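Local structure of potential RNA-dependent RNA polymerase (Human picobirnavirus, 5I61) at residues S144-K149 with R176-A181; G326-E331 with Q355-D360; R400-T405 with V414-T419; D484-E489 with A519-W524. The protein copies RNA from an RNA template, adding ribonucleotides from nucleoside triphosphates to the growing strand with release of diphosphate, in both transcription and genome replication. All blocks are in the same frame, centred on the assembly; numbering follows the deposited sequence.

Interaction 1. Residues S144-K149 with R176-A181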
loop_
_atom_site.group_PDB
_atom_site.type_symbol
_atom_site.label_atom_id
_atom_site.label_comp_id
_atom_site.label_asym_id
_atom_site.label_seq_id
_atom_site.Cartn_x
_atom_site.Cartn_y
_atom_site.Cartn_z
ATOM N N SER B 144 20.221 -4.875 -4.729
ATOM C CA SER B 144 21.548 -5.457 -4.660
ATOM C C SER B 144 21.528 -6.760 -5.462
ATOM O O SER B 144 20.531 -7.489 -5.436
ATOM C CB SER B 144 21.975 -5.676 -3.209
ATOM O OG SER B 144 21.457 -6.874 -2.698
ATOM N N PRO B 145 22.621 -7.049 -6.196
ATOM C CA PRO B 145 23.841 -6.242 -6.198
ATOM C C PRO B 145 23.995 -5.229 -7.333
ATOM O O PRO B 145 24.896 -4.377 -7.228
ATOM C CB PRO B 145 24.922 -7.302 -6.329
ATOM C CG PRO B 145 24.288 -8.275 -7.338
ATOM C CD PRO B 145 22.832 -8.353 -6.869
ATOM N N TYR B 146 23.170 -5.314 -8.385
ATOM C CA TYR B 146 23.443 -4.538 -9.592
ATOM C C TYR B 146 22.847 -3.138 -9.572
ATOM O O TYR B 146 23.400 -2.246 -10.212
ATOM C CB TYR B 146 22.939 -5.282 -10.831
ATOM C CG TYR B 146 23.564 -6.636 -10.931
ATOM C CD1 TYR B 146 24.932 -6.772 -11.092
ATOM C CD2 TYR B 146 22.801 -7.785 -10.846
ATOM C CE1 TYR B 146 25.529 -8.023 -11.154
ATOM C CE2 TYR B 146 23.391 -9.035 -10.929
ATOM C CZ TYR B 146 24.756 -9.149 -11.080
ATOM O OH TYR B 146 25.347 -10.398 -11.145
ATOM N N PHE B 147 21.736 -2.923 -8.874
ATOM C CA PHE B 147 21.056 -1.625 -8.850
ATOM C C PHE B 147 20.819 -1.106 -10.268
ATOM O O PHE B 147 21.197 0.011 -10.617
ATOM C CB PHE B 147 21.840 -0.603 -8.025
ATOM C CG PHE B 147 20.972 0.457 -7.401
ATOM C CD1 PHE B 147 20.059 0.120 -6.398
ATOM C CD2 PHE B 147 21.049 1.792 -7.819
ATOM C CE1 PHE B 147 19.234 1.092 -5.822
ATOM C CE2 PHE B 147 20.234 2.769 -7.240
ATOM C CZ PHE B 147 19.326 2.420 -6.239
ATOM N N SER B 148 20.190 -1.957 -11.085
ATOM C CA SER B 148 19.904 -1.729 -12.499
ATOM C C SER B 148 18.440 -2.047 -12.786
ATOM O O SER B 148 17.663 -2.388 -11.889
ATOM C CB SER B 148 20.797 -2.600 -13.393
ATOM O OG SER B 148 22.143 -2.451 -13.015
ATOM N N LYS B 149 18.057 -1.944 -14.057
ATOM C CA LYS B 149 16.747 -2.440 -14.453
ATOM C C LYS B 149 16.728 -3.953 -14.338
ATOM O O LYS B 149 17.709 -4.621 -14.651
ATOM C CB LYS B 149 16.403 -2.018 -15.876
ATOM C CG LYS B 149 16.171 -0.525 -16.032
ATOM C CD LYS B 149 15.257 -0.221 -17.216
ATOM C CE LYS B 149 15.486 1.205 -17.732
ATOM N NZ LYS B 149 15.205 2.247 -16.685
ATOM N N ARG B 176 27.204 -17.378 -8.912
ATOM C CA ARG B 176 28.005 -16.443 -8.114
ATOM C C ARG B 176 27.277 -16.101 -6.819
ATOM O O ARG B 176 26.068 -15.865 -6.829
ATOM C CB ARG B 176 28.301 -15.156 -8.899
ATOM C CG ARG B 176 29.238 -14.148 -8.202
ATOM C CD ARG B 176 29.645 -13.020 -9.158
ATOM N NE ARG B 176 30.375 -11.953 -8.469
ATOM C CZ ARG B 176 30.982 -10.935 -9.077
ATOM N NH1 ARG B 176 30.963 -10.839 -10.406
ATOM N NH2 ARG B 176 31.620 -10.008 -8.354
ATOM N N GLU B 177 28.011 -16.080 -5.714
ATOM C CA GLU B 177 27.481 -15.683 -4.411
ATOM C C GLU B 177 27.655 -14.184 -4.161
ATOM O O GLU B 177 28.755 -13.638 -4.296
ATOM C CB GLU B 177 28.168 -16.468 -3.290
ATOM C CG GLU B 177 27.958 -15.870 -1.890
ATOM C CD GLU B 177 28.101 -16.916 -0.758
ATOM O OE1 GLU B 177 28.040 -16.524 0.441
ATOM O OE2 GLU B 177 28.242 -18.133 -1.069
ATOM N N TRP B 178 26.571 -13.525 -3.792
ATOM C CA TRP B 178 26.619 -12.166 -3.284
ATOM C C TRP B 178 26.045 -12.133 -1.877
ATOM O O TRP B 178 25.387 -13.069 -1.411
ATOM C CB TRP B 178 25.823 -11.212 -4.154
ATOM C CG TRP B 178 26.197 -11.165 -5.570
ATOM C CD1 TRP B 178 25.734 -11.979 -6.565
ATOM C CD2 TRP B 178 27.049 -10.205 -6.196
ATOM N NE1 TRP B 178 26.266 -11.600 -7.772
ATOM C CE2 TRP B 178 27.071 -10.505 -7.577
ATOM C CE3 TRP B 178 27.802 -9.125 -5.728
ATOM C CZ2 TRP B 178 27.828 -9.761 -8.497
ATOM C CZ3 TRP B 178 28.536 -8.386 -6.643
ATOM C CH2 TRP B 178 28.544 -8.712 -8.009
ATOM N N SER B 179 26.272 -11.033 -1.185
ATOM C CA SER B 179 25.619 -10.835 0.096
ATOM C C SER B 179 24.473 -9.845 -0.113
ATOM O O SER B 179 24.656 -8.801 -0.750
ATOM C CB SER B 179 26.618 -10.336 1.139
ATOM O OG SER B 179 26.258 -10.818 2.424
ATOM N N GLY B 180 23.296 -10.179 0.404
ATOM C CA GLY B 180 22.104 -9.384 0.130
ATOM C C GLY B 180 21.801 -8.323 1.179
ATOM O O GLY B 180 22.005 -8.521 2.381
ATOM N N ALA B 181 21.318 -7.173 0.698
ATOM C CA ALA B 181 20.813 -6.122 1.577
ATOM C C ALA B 181 19.712 -5.361 0.856
ATOM O O ALA B 181 19.814 -5.107 -0.344
ATOM C CB ALA B 181 21.927 -5.145 2.019
HETATM O O HOH W 1 18.635 -4.484 -2.565
HETATM O O HOH W 2 25.409 -12.994 -10.405
#

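Interaction 2. Residues G326-E331 with Q355-D360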
loop_
_atom_site.group_PDB
_atom_site.type_symbol
_atom_site.label_atom_id
_atom_site.label_comp_id
_atom_site.label_asym_id
_atom_site.label_seq_id
_atom_site.Cartn_x
_atom_site.Cartn_y
_atom_site.Cartn_z
ATOM N N GLY B 326 5.941 -9.945 -0.303
ATOM C CA GLY B 326 4.868 -10.477 0.511
ATOM C C GLY B 326 4.468 -9.507 1.598
ATOM O O GLY B 326 3.977 -9.925 2.659
ATOM N N THR B 327 4.697 -8.210 1.346
ATOM C CA THR B 327 4.403 -7.190 2.346
ATOM C C THR B 327 2.940 -7.234 2.735
ATOM O O THR B 327 2.600 -7.222 3.925
ATOM C CB THR B 327 4.756 -5.780 1.830
ATOM O OG1 THR B 327 6.184 -5.641 1.651
ATOM C CG2 THR B 327 4.212 -4.683 2.797
ATOM N N ASN B 328 2.051 -7.284 1.738
ATOM C CA ASN B 328 0.634 -7.204 2.051
ATOM C C ASN B 328 0.018 -8.564 2.269
ATOM O O ASN B 328 -1.000 -8.643 2.942
ATOM C CB ASN B 328 -0.145 -6.472 0.950
ATOM C CG ASN B 328 -0.362 -4.987 1.272
ATOM O OD1 ASN B 328 -0.499 -4.591 2.435
ATOM N ND2 ASN B 328 -0.372 -4.153 0.229
ATOM N N ALA B 329 0.610 -9.629 1.728
ATOM C CA ALA B 329 0.088 -10.971 1.952
ATOM C C ALA B 329 0.270 -11.398 3.409
ATOM O O ALA B 329 -0.704 -11.756 4.077
ATOM C CB ALA B 329 0.740 -11.960 0.991
ATOM N N ASP B 330 1.507 -11.337 3.938
ATOM C CA ASP B 330 1.722 -11.754 5.326
ATOM C C ASP B 330 0.868 -10.940 6.272
ATOM O O ASP B 330 0.224 -11.493 7.175
ATOM C CB ASP B 330 3.179 -11.613 5.742
ATOM C CG ASP B 330 4.099 -12.642 5.101
ATOM O OD1 ASP B 330 3.675 -13.422 4.218
ATOM O OD2 ASP B 330 5.292 -12.626 5.460
ATOM N N GLU B 331 0.827 -9.626 6.073
ATOM C CA GLU B 331 0.130 -8.784 7.036
ATOM C C GLU B 331 -1.376 -8.974 6.953
ATOM O O GLU B 331 -2.075 -8.851 7.967
ATOM C CB GLU B 331 0.466 -7.318 6.808
ATOM C CG GLU B 331 1.893 -6.938 6.965
ATOM C CD GLU B 331 2.065 -5.440 6.881
ATOM O OE1 GLU B 331 1.099 -4.756 6.449
ATOM O OE2 GLU B 331 3.154 -4.950 7.258
ATOM N N GLN B 355 -13.540 -6.883 6.834
ATOM C CA GLN B 355 -12.484 -6.791 5.819
ATOM C C GLN B 355 -11.191 -6.288 6.449
ATOM O O GLN B 355 -11.216 -5.505 7.407
ATOM C CB GLN B 355 -12.867 -5.830 4.647
ATOM C CG GLN B 355 -13.981 -6.355 3.765
ATOM C CD GLN B 355 -14.205 -5.515 2.493
ATOM O OE1 GLN B 355 -13.454 -5.652 1.504
ATOM N NE2 GLN B 355 -15.262 -4.674 2.502
ATOM N N CYS B 356 -10.061 -6.703 5.879
ATOM C CA CYS B 356 -8.811 -6.074 6.258
ATOM C C CYS B 356 -7.808 -6.179 5.120
ATOM O O CYS B 356 -7.916 -7.043 4.241
ATOM C CB CYS B 356 -8.234 -6.689 7.535
ATOM S SG CYS B 356 -7.909 -8.493 7.444
ATOM N N LEU B 357 -6.836 -5.271 5.146
ATOM C CA LEU B 357 -5.798 -5.185 4.127
ATOM C C LEU B 357 -4.624 -4.459 4.766
ATOM O O LEU B 357 -4.760 -3.291 5.149
ATOM C CB LEU B 357 -6.300 -4.440 2.886
ATOM C CG LEU B 357 -5.570 -4.536 1.525
ATOM C CD1 LEU B 357 -4.204 -3.912 1.526
ATOM C CD2 LEU B 357 -5.490 -5.948 0.973
ATOM N N GLY B 358 -3.486 -5.141 4.868
ATOM C CA GLY B 358 -2.346 -4.628 5.614
ATOM C C GLY B 358 -2.744 -3.990 6.932
ATOM O O GLY B 358 -3.282 -4.661 7.819
ATOM N N ASP B 359 -2.513 -2.687 7.072
ATOM C CA ASP B 359 -2.731 -2.029 8.353
ATOM C C ASP B 359 -4.132 -1.424 8.508
ATOM O O ASP B 359 -4.348 -0.668 9.456
ATOM C CB ASP B 359 -1.658 -0.943 8.586
ATOM C CG ASP B 359 -1.864 0.304 7.731
ATOM O OD1 ASP B 359 -2.793 0.340 6.913
ATOM O OD2 ASP B 359 -1.074 1.268 7.871
ATOM N N ASP B 360 -5.077 -1.732 7.621
ATOM C CA ASP B 360 -6.394 -1.092 7.582
ATOM C C ASP B 360 -7.469 -2.164 7.705
ATOM O O ASP B 360 -7.443 -3.162 6.976
ATOM C CB ASP B 360 -6.565 -0.318 6.264
ATOM C CG ASP B 360 -7.623 0.753 6.322
ATOM O OD1 ASP B 360 -8.441 0.801 7.247
ATOM O OD2 ASP B 360 -7.663 1.568 5.395
#

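Interaction 3. Residues R400-T405 with V414-T419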
loop_
_atom_site.group_PDB
_atom_site.type_symbol
_atom_site.label_atom_id
_atom_site.label_comp_id
_atom_site.label_asym_id
_atom_site.label_seq_id
_atom_site.Cartn_x
_atom_site.Cartn_y
_atom_site.Cartn_z
ATOM N N ARG B 400 -9.250 4.541 2.778
ATOM C CA ARG B 400 -9.526 5.966 2.593
ATOM C C ARG B 400 -10.818 6.249 1.819
ATOM O O ARG B 400 -10.955 7.273 1.127
ATOM C CB ARG B 400 -8.319 6.667 1.983
ATOM C CG ARG B 400 -7.148 6.631 2.973
ATOM C CD ARG B 400 -6.213 7.712 2.578
ATOM N NE ARG B 400 -5.100 7.147 1.852
ATOM C CZ ARG B 400 -4.840 7.343 0.579
ATOM N NH1 ARG B 400 -5.678 8.010 -0.271
ATOM N NH2 ARG B 400 -3.783 6.791 0.039
ATOM N N ARG B 401 -11.818 5.391 1.976
ATOM C CA ARG B 401 -13.133 5.694 1.442
ATOM C C ARG B 401 -14.191 5.661 2.542
ATOM O O ARG B 401 -14.109 4.877 3.489
ATOM C CB ARG B 401 -13.510 4.720 0.329
ATOM C CG ARG B 401 -12.653 4.789 -0.918
ATOM C CD ARG B 401 -12.692 3.415 -1.542
ATOM N NE ARG B 401 -13.605 3.331 -2.662
ATOM C CZ ARG B 401 -14.318 2.257 -2.990
ATOM N NH1 ARG B 401 -14.271 1.152 -2.252
ATOM N NH2 ARG B 401 -15.115 2.309 -4.057
ATOM N N TRP B 402 -15.194 6.514 2.393
ATOM C CA TRP B 402 -16.352 6.508 3.278
ATOM C C TRP B 402 -17.447 5.643 2.676
ATOM O O TRP B 402 -17.627 5.602 1.458
ATOM C CB TRP B 402 -16.831 7.949 3.491
ATOM C CG TRP B 402 -18.075 8.219 4.267
ATOM C CD1 TRP B 402 -18.167 8.468 5.602
ATOM C CD2 TRP B 402 -19.403 8.388 3.736
ATOM N NE1 TRP B 402 -19.474 8.766 5.946
ATOM C CE2 TRP B 402 -20.252 8.717 4.820
ATOM C CE3 TRP B 402 -19.958 8.289 2.454
ATOM C CZ2 TRP B 402 -21.635 8.966 4.651
ATOM C CZ3 TRP B 402 -21.331 8.540 2.289
ATOM C CH2 TRP B 402 -22.145 8.870 3.379
ATOM N N HIS B 403 -18.127 4.908 3.534
ATOM C CA HIS B 403 -19.256 4.061 3.174
ATOM C C HIS B 403 -20.349 4.311 4.199
ATOM O O HIS B 403 -20.059 4.503 5.384
ATOM C CB HIS B 403 -18.914 2.552 3.216
ATOM C CG HIS B 403 -17.782 2.131 2.328
ATOM N ND1 HIS B 403 -17.981 1.534 1.098
ATOM C CD2 HIS B 403 -16.437 2.167 2.516
ATOM C CE1 HIS B 403 -16.808 1.233 0.562
ATOM N NE2 HIS B 403 -15.857 1.595 1.405
ATOM N N HIS B 404 -21.602 4.272 3.762
ATOM C CA HIS B 404 -22.728 4.440 4.670
ATOM C C HIS B 404 -23.772 3.398 4.327
ATOM O O HIS B 404 -23.980 3.100 3.147
ATOM C CB HIS B 404 -23.340 5.859 4.560
ATOM C CG HIS B 404 -24.278 6.214 5.672
ATOM N ND1 HIS B 404 -25.531 5.653 5.802
ATOM C CD2 HIS B 404 -24.152 7.090 6.696
ATOM C CE1 HIS B 404 -26.135 6.161 6.861
ATOM N NE2 HIS B 404 -25.320 7.036 7.422
ATOM N N THR B 405 -24.440 2.858 5.360
ATOM C CA THR B 405 -25.448 1.827 5.124
ATOM C C THR B 405 -26.554 2.322 4.213
ATOM O O THR B 405 -27.101 1.534 3.439
ATOM C CB THR B 405 -26.049 1.322 6.443
ATOM O OG1 THR B 405 -26.864 0.167 6.181
ATOM C CG2 THR B 405 -26.879 2.424 7.142
ATOM N N VAL B 414 -21.491 1.862 -1.853
ATOM C CA VAL B 414 -20.273 2.203 -2.565
ATOM C C VAL B 414 -19.402 3.140 -1.726
ATOM O O VAL B 414 -19.880 3.873 -0.858
ATOM C CB VAL B 414 -20.595 2.807 -3.950
ATOM C CG1 VAL B 414 -21.122 1.698 -4.915
ATOM C CG2 VAL B 414 -21.570 3.928 -3.853
ATOM N N GLY B 415 -18.098 3.096 -1.985
ATOM C CA GLY B 415 -17.144 3.874 -1.225
ATOM C C GLY B 415 -16.860 5.226 -1.859
ATOM O O GLY B 415 -16.638 5.341 -3.069
ATOM N N VAL B 416 -16.849 6.236 -1.009
ATOM C CA VAL B 416 -16.707 7.624 -1.412
ATOM C C VAL B 416 -15.306 8.075 -1.039
ATOM O O VAL B 416 -14.989 8.241 0.146
ATOM C CB VAL B 416 -17.782 8.495 -0.751
ATOM C CG1 VAL B 416 -17.532 9.975 -1.042
ATOM C CG2 VAL B 416 -19.190 8.015 -1.222
ATOM N N TYR B 417 -14.459 8.244 -2.048
ATOM C CA TYR B 417 -13.159 8.876 -1.854
ATOM C C TYR B 417 -13.368 10.362 -1.564
ATOM O O TYR B 417 -14.393 10.946 -1.932
ATOM C CB TYR B 417 -12.299 8.694 -3.109
ATOM C CG TYR B 417 -10.806 8.922 -2.959
ATOM C CD1 TYR B 417 -9.945 7.876 -2.607
ATOM C CD2 TYR B 417 -10.239 10.173 -3.232
ATOM C CE1 TYR B 417 -8.565 8.084 -2.486
ATOM C CE2 TYR B 417 -8.871 10.386 -3.117
ATOM C CZ TYR B 417 -8.034 9.347 -2.758
ATOM O OH TYR B 417 -6.687 9.588 -2.648
ATOM N N SER B 418 -12.391 10.977 -0.895
ATOM C CA SER B 418 -12.514 12.371 -0.485
ATOM C C SER B 418 -12.161 13.327 -1.623
ATOM O O SER B 418 -11.080 13.225 -2.221
ATOM C CB SER B 418 -11.612 12.635 0.714
ATOM O OG SER B 418 -11.330 14.022 0.867
ATOM N N THR B 419 -13.072 14.273 -1.905
ATOM C CA THR B 419 -12.772 15.334 -2.870
ATOM C C THR B 419 -11.615 16.215 -2.388
ATOM O O THR B 419 -10.730 16.581 -3.179
ATOM C CB THR B 419 -14.022 16.174 -3.171
ATOM O OG1 THR B 419 -14.674 16.576 -1.960
ATOM C CG2 THR B 419 -15.032 15.388 -4.044
HETATM O O HOH W 3 -9.917 9.681 0.215
HETATM O O HOH W 4 -21.548 3.752 1.085
#

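Interaction 4. Residues D484-E489 with A519-W524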
loop_
_atom_site.group_PDB
_atom_site.type_symbol
_atom_site.label_atom_id
_atom_site.label_comp_id
_atom_site.label_asym_id
_atom_site.label_seq_id
_atom_site.Cartn_x
_atom_site.Cartn_y
_atom_site.Cartn_z
ATOM N N ASP B 484 -10.963 11.047 -27.897
ATOM C CA ASP B 484 -11.259 9.992 -28.858
ATOM C C ASP B 484 -10.200 8.895 -28.884
ATOM O O ASP B 484 -10.523 7.765 -29.260
ATOM C CB ASP B 484 -11.400 10.583 -30.268
ATOM C CG ASP B 484 -12.601 11.476 -30.407
ATOM O OD1 ASP B 484 -13.568 11.309 -29.634
ATOM O OD2 ASP B 484 -12.573 12.344 -31.294
ATOM N N ASN B 485 -8.950 9.203 -28.524
ATOM C CA ASN B 485 -7.856 8.236 -28.506
ATOM C C ASN B 485 -7.356 7.987 -27.084
ATOM O O ASN B 485 -6.166 7.734 -26.865
ATOM C CB ASN B 485 -6.712 8.702 -29.406
ATOM C CG ASN B 485 -5.629 7.616 -29.603
ATOM O OD1 ASN B 485 -5.942 6.456 -29.913
ATOM N ND2 ASN B 485 -4.357 7.985 -29.385
ATOM N N ILE B 486 -8.264 8.041 -26.104
ATOM C CA ILE B 486 -7.853 7.962 -24.703
ATOM C C ILE B 486 -7.196 6.617 -24.397
ATOM O O ILE B 486 -6.238 6.555 -23.623
ATOM C CB ILE B 486 -9.049 8.247 -23.770
ATOM C CG1 ILE B 486 -8.563 8.465 -22.351
ATOM C CG2 ILE B 486 -10.084 7.098 -23.783
ATOM C CD1 ILE B 486 -7.964 9.775 -22.147
ATOM N N ALA B 487 -7.686 5.523 -24.994
ATOM C CA ALA B 487 -7.071 4.213 -24.757
ATOM C C ALA B 487 -5.610 4.210 -25.185
ATOM O O ALA B 487 -4.730 3.763 -24.441
ATOM C CB ALA B 487 -7.832 3.122 -25.504
ATOM N N GLY B 488 -5.334 4.721 -26.382
ATOM C CA GLY B 488 -3.971 4.724 -26.877
ATOM C C GLY B 488 -3.084 5.685 -26.118
ATOM O O GLY B 488 -1.921 5.375 -25.827
ATOM N N GLU B 489 -3.611 6.870 -25.793
ATOM C CA GLU B 489 -2.840 7.798 -24.977
ATOM C C GLU B 489 -2.507 7.169 -23.630
ATOM O O GLU B 489 -1.380 7.301 -23.133
ATOM C CB GLU B 489 -3.598 9.122 -24.814
ATOM C CG GLU B 489 -3.841 9.878 -26.136
ATOM C CD GLU B 489 -2.550 10.345 -26.827
ATOM O OE1 GLU B 489 -1.496 10.458 -26.156
ATOM O OE2 GLU B 489 -2.584 10.590 -28.056
ATOM N N ALA B 519 -6.312 0.602 -20.702
ATOM C CA ALA B 519 -7.312 0.789 -21.755
ATOM C C ALA B 519 -8.724 0.459 -21.260
ATOM O O ALA B 519 -9.709 0.735 -21.962
ATOM C CB ALA B 519 -6.959 -0.026 -22.999
ATOM N N GLY B 520 -8.839 -0.129 -20.058
ATOM C CA GLY B 520 -10.044 0.018 -19.254
ATOM C C GLY B 520 -10.344 1.463 -18.883
ATOM O O GLY B 520 -11.419 1.748 -18.336
ATOM N N ILE B 521 -9.422 2.381 -19.196
ATOM C CA ILE B 521 -9.630 3.799 -18.942
ATOM C C ILE B 521 -10.875 4.291 -19.668
ATOM O O ILE B 521 -11.560 5.196 -19.186
ATOM C CB ILE B 521 -8.369 4.603 -19.335
ATOM C CG1 ILE B 521 -8.443 6.005 -18.757
ATOM C CG2 ILE B 521 -8.218 4.685 -20.848
ATOM C CD1 ILE B 521 -7.320 6.886 -19.148
ATOM N N GLU B 522 -11.221 3.676 -20.801
ATOM C CA GLU B 522 -12.417 4.098 -21.524
ATOM C C GLU B 522 -13.678 3.879 -20.701
ATOM O O GLU B 522 -14.687 4.548 -20.934
ATOM C CB GLU B 522 -12.537 3.345 -22.849
ATOM C CG GLU B 522 -11.324 3.429 -23.756
ATOM C CD GLU B 522 -11.643 3.007 -25.182
ATOM O OE1 GLU B 522 -12.667 2.311 -25.391
ATOM O OE2 GLU B 522 -10.876 3.382 -26.095
ATOM N N ASN B 523 -13.654 2.944 -19.753
ATOM C CA ASN B 523 -14.830 2.691 -18.930
ATOM C C ASN B 523 -14.837 3.513 -17.640
ATOM O O ASN B 523 -15.856 3.522 -16.932
ATOM C CB ASN B 523 -14.934 1.188 -18.604
ATOM C CG ASN B 523 -16.268 0.812 -17.929
ATOM O OD1 ASN B 523 -17.359 1.010 -18.513
ATOM N ND2 ASN B 523 -16.188 0.251 -16.695
ATOM N N TRP B 524 -13.744 4.214 -17.326
ATOM C CA TRP B 524 -13.738 5.090 -16.159
ATOM C C TRP B 524 -14.942 6.019 -16.181
ATOM O O TRP B 524 -15.321 6.538 -17.233
ATOM C CB TRP B 524 -12.458 5.931 -16.106
ATOM C CG TRP B 524 -11.236 5.186 -15.732
ATOM C CD1 TRP B 524 -11.134 3.851 -15.463
ATOM C CD2 TRP B 524 -9.917 5.733 -15.582
ATOM N NE1 TRP B 524 -9.835 3.530 -15.153
ATOM C CE2 TRP B 524 -9.065 4.668 -15.216
ATOM C CE3 TRP B 524 -9.377 7.023 -15.711
ATOM C CZ2 TRP B 524 -7.686 4.855 -14.990
ATOM C CZ3 TRP B 524 -8.025 7.208 -15.484
ATOM C CH2 TRP B 524 -7.191 6.131 -15.118
#

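Interaction 1. Residues S144-K149 with R176-A181
P145 sets CB and CG over one face of the W178 indole, and this is where the two segments fit most closely. Its CG stands 3.6 Å from the centroid of the five-membered ring of W178, only 14° off the normal, a CH-pi contact over the face; its CB reaches CE3 of the six-membered ring at 3.5 Å. The peptide bond between S144 and P145 is cis, a form proline adopts far more readily than other residues. The opposite face of the indole is covered by the R176 guanidinium, so the tryptophan is sandwiched between proline and arginine. Y146 bears on the indole at a slant, with CE1 3.9 Å from CZ2 of W178 and the ring planes 76° apart. With CG beside the backbone N (chi1 -57°), the Y146 ring also offers a face to CG of P145. Tyrosine and tryptophan combine broad apolar surfaces with one polar group each, and a water joins these: it accepts from Y146 OH and from W178 NE1, lying at the indole edge.

Around S144 the fit is looser and relies on water. OG makes a weak hydrogen bond to A181 O (3.4 Å), while a second water takes the S144 N-H at 2.7 Å and donates to A181 O at 2.6 Å. R176, beyond the indole, is exposed, whereas P145 and W178 are buried. The arrangement is a loop packed by a cis-proline and aromatic cluster onto strand 176-189 of a mixed beta-sheet, probably in the fingers of the polymerase.

Interaction 2. Residues G326-E331 with Q355-D360
E331 and N328 reach from the first turns of helix 327-344 toward G358, the glycine of the GDD signature (G358-D360) that marks motif C of viral RNA-dependent RNA polymerases; the helix belongs to what is probably motif B of the palm. The two side chains end near the same backbone carbon. E331 points at the turn with its CB, and its extended chain sets OE1 3.5 Å from G358 CA. N328 begins off to the side, but its amide swings in and places OD1 3.7 Å from G358 CA. The same amide crosses L357 at about a right angle, its OD1 3.9 Å from L357 CD1, while CG of L357 lies anti to the backbone N (chi1 -163°). The leucine thus presents a methyl to the amide.

No hydrogen bond joins the segments themselves; the same helix bonds G358 just beyond the segment, T332 OG1 to G358 N and, a turn later, H335 ND1 to G358 O. Glycine suits this place because its phi is positive (42°) and because the lack of a side chain lets both oxygens approach. The type II' turn from L357 to D360 is closed by L357 N to D360 O and D360 N to L357 O, each 2.9 Å.

Interaction 3. Residues R400-T405 with V414-T419
R401 runs along the backbone of V416 and G415, starting with its CB 3.8 Å from V416 O. CG comes next, 4.1 Å from Y417 N and near the edge of the tyrosine ring. The chain then bends at chi3 (101°), which brings NE and CZ back over the glycine: CZ lies 3.7 Å from G415 CA, and the guanidinium turns one face to that carbon. At the tip, NH2 lies 3.5 Å from G415 O, and NH1 forms a salt bridge with D241 of helix 237-250. Arginine suits the place because its long apolar stem can follow the strand before its charge meets that aspartate.

The segments form an antiparallel beta hairpin within a three-stranded sheet, in a position consistent with motif E at the junction of palm and thumb. W402 and V416 are its hydrogen-bonded pair: V416 N bonds W402 O at 2.7 Å and W402 N bonds V416 O at 2.8 Å. Their side chains lie side by side, the valine CG2 at the indole edge. G415, having no side chain, also admits the H403 ring, which receives its CA over one face. R400 NH1 makes a weak bond to Y417 OH, and a water that sits over the centre of one face of the Y417 ring links R400 O to S418 N.

Interaction 4. Residues D484-E489 with A519-W524
I486 and I521 cross at about a right angle, CG1 of the first meeting CD1 of the second at 3.8 Å. Both have CG1 anti to the backbone N, I486 with chi1 at -168°, and this turns the branches toward each other. L445 of helix 435-451 touches both, giving the two isoleucines a shared apolar neighbour. I521 CG1 also lies over one face of the W524 indole, toward its rim. Further along, A487 CB meets A519 CB at 4.1 Å; alanine is small enough here for the backbones to come within 4.6 Å, CA to CA. A519 itself is poorly ordered, and residues 512-517 before it are not modelled, so this edge is probably mobile.

Contacts of mixed character centre on E522. Its stem slides past I486 in the opposite direction, with CG 3.9 Å from I486 CG2, and the extended chain carries OE2 to 3.1 Å from A487 CB. The carboxylate thus lies beside the first turn of helix 486-493, where the positive end of the helix dipole may favour its charge.

In the fold, this contact sets the start of that helix against a 3-10 turn (520-523) leading into helix 525-531, in what is probably the C-terminal part of the thumb.

No hydrogen bond crosses between the two segments; several lie within each. N485, at the N-cap position, accepts E489 N on its backbone O at 2.9 Å, and its ND2 makes a weak bond to E489 OE2. In the other segment N523 N bonds G520 O, and W524 N bonds I521 O at 3.0 Å. Outside both, D484 OD1 forms a salt bridge with R534 NH1.

How the interactions relate
From the N terminus the four contacts follow one another in series, without nesting or crossing. Interaction 1 closes a loop of 26 residues that includes helix 150-157 and two strands, joining a loop to strand 176-189. Interaction 2 spans the rest of helix 327-344 and brings its start back to the motif C turn; the centre of this contact is about 9 Å from that of the chain. Interaction 3 is a local hairpin that touches interaction 2 through D360 and R400; the centres of interactions 2 and 3 are about 20 Å apart. Interaction 4 ties two C-terminal elements across partly unmodelled chain. Interactions 1 and 3 lie on opposite sides of the chain's centre, 43 Å apart between their centres.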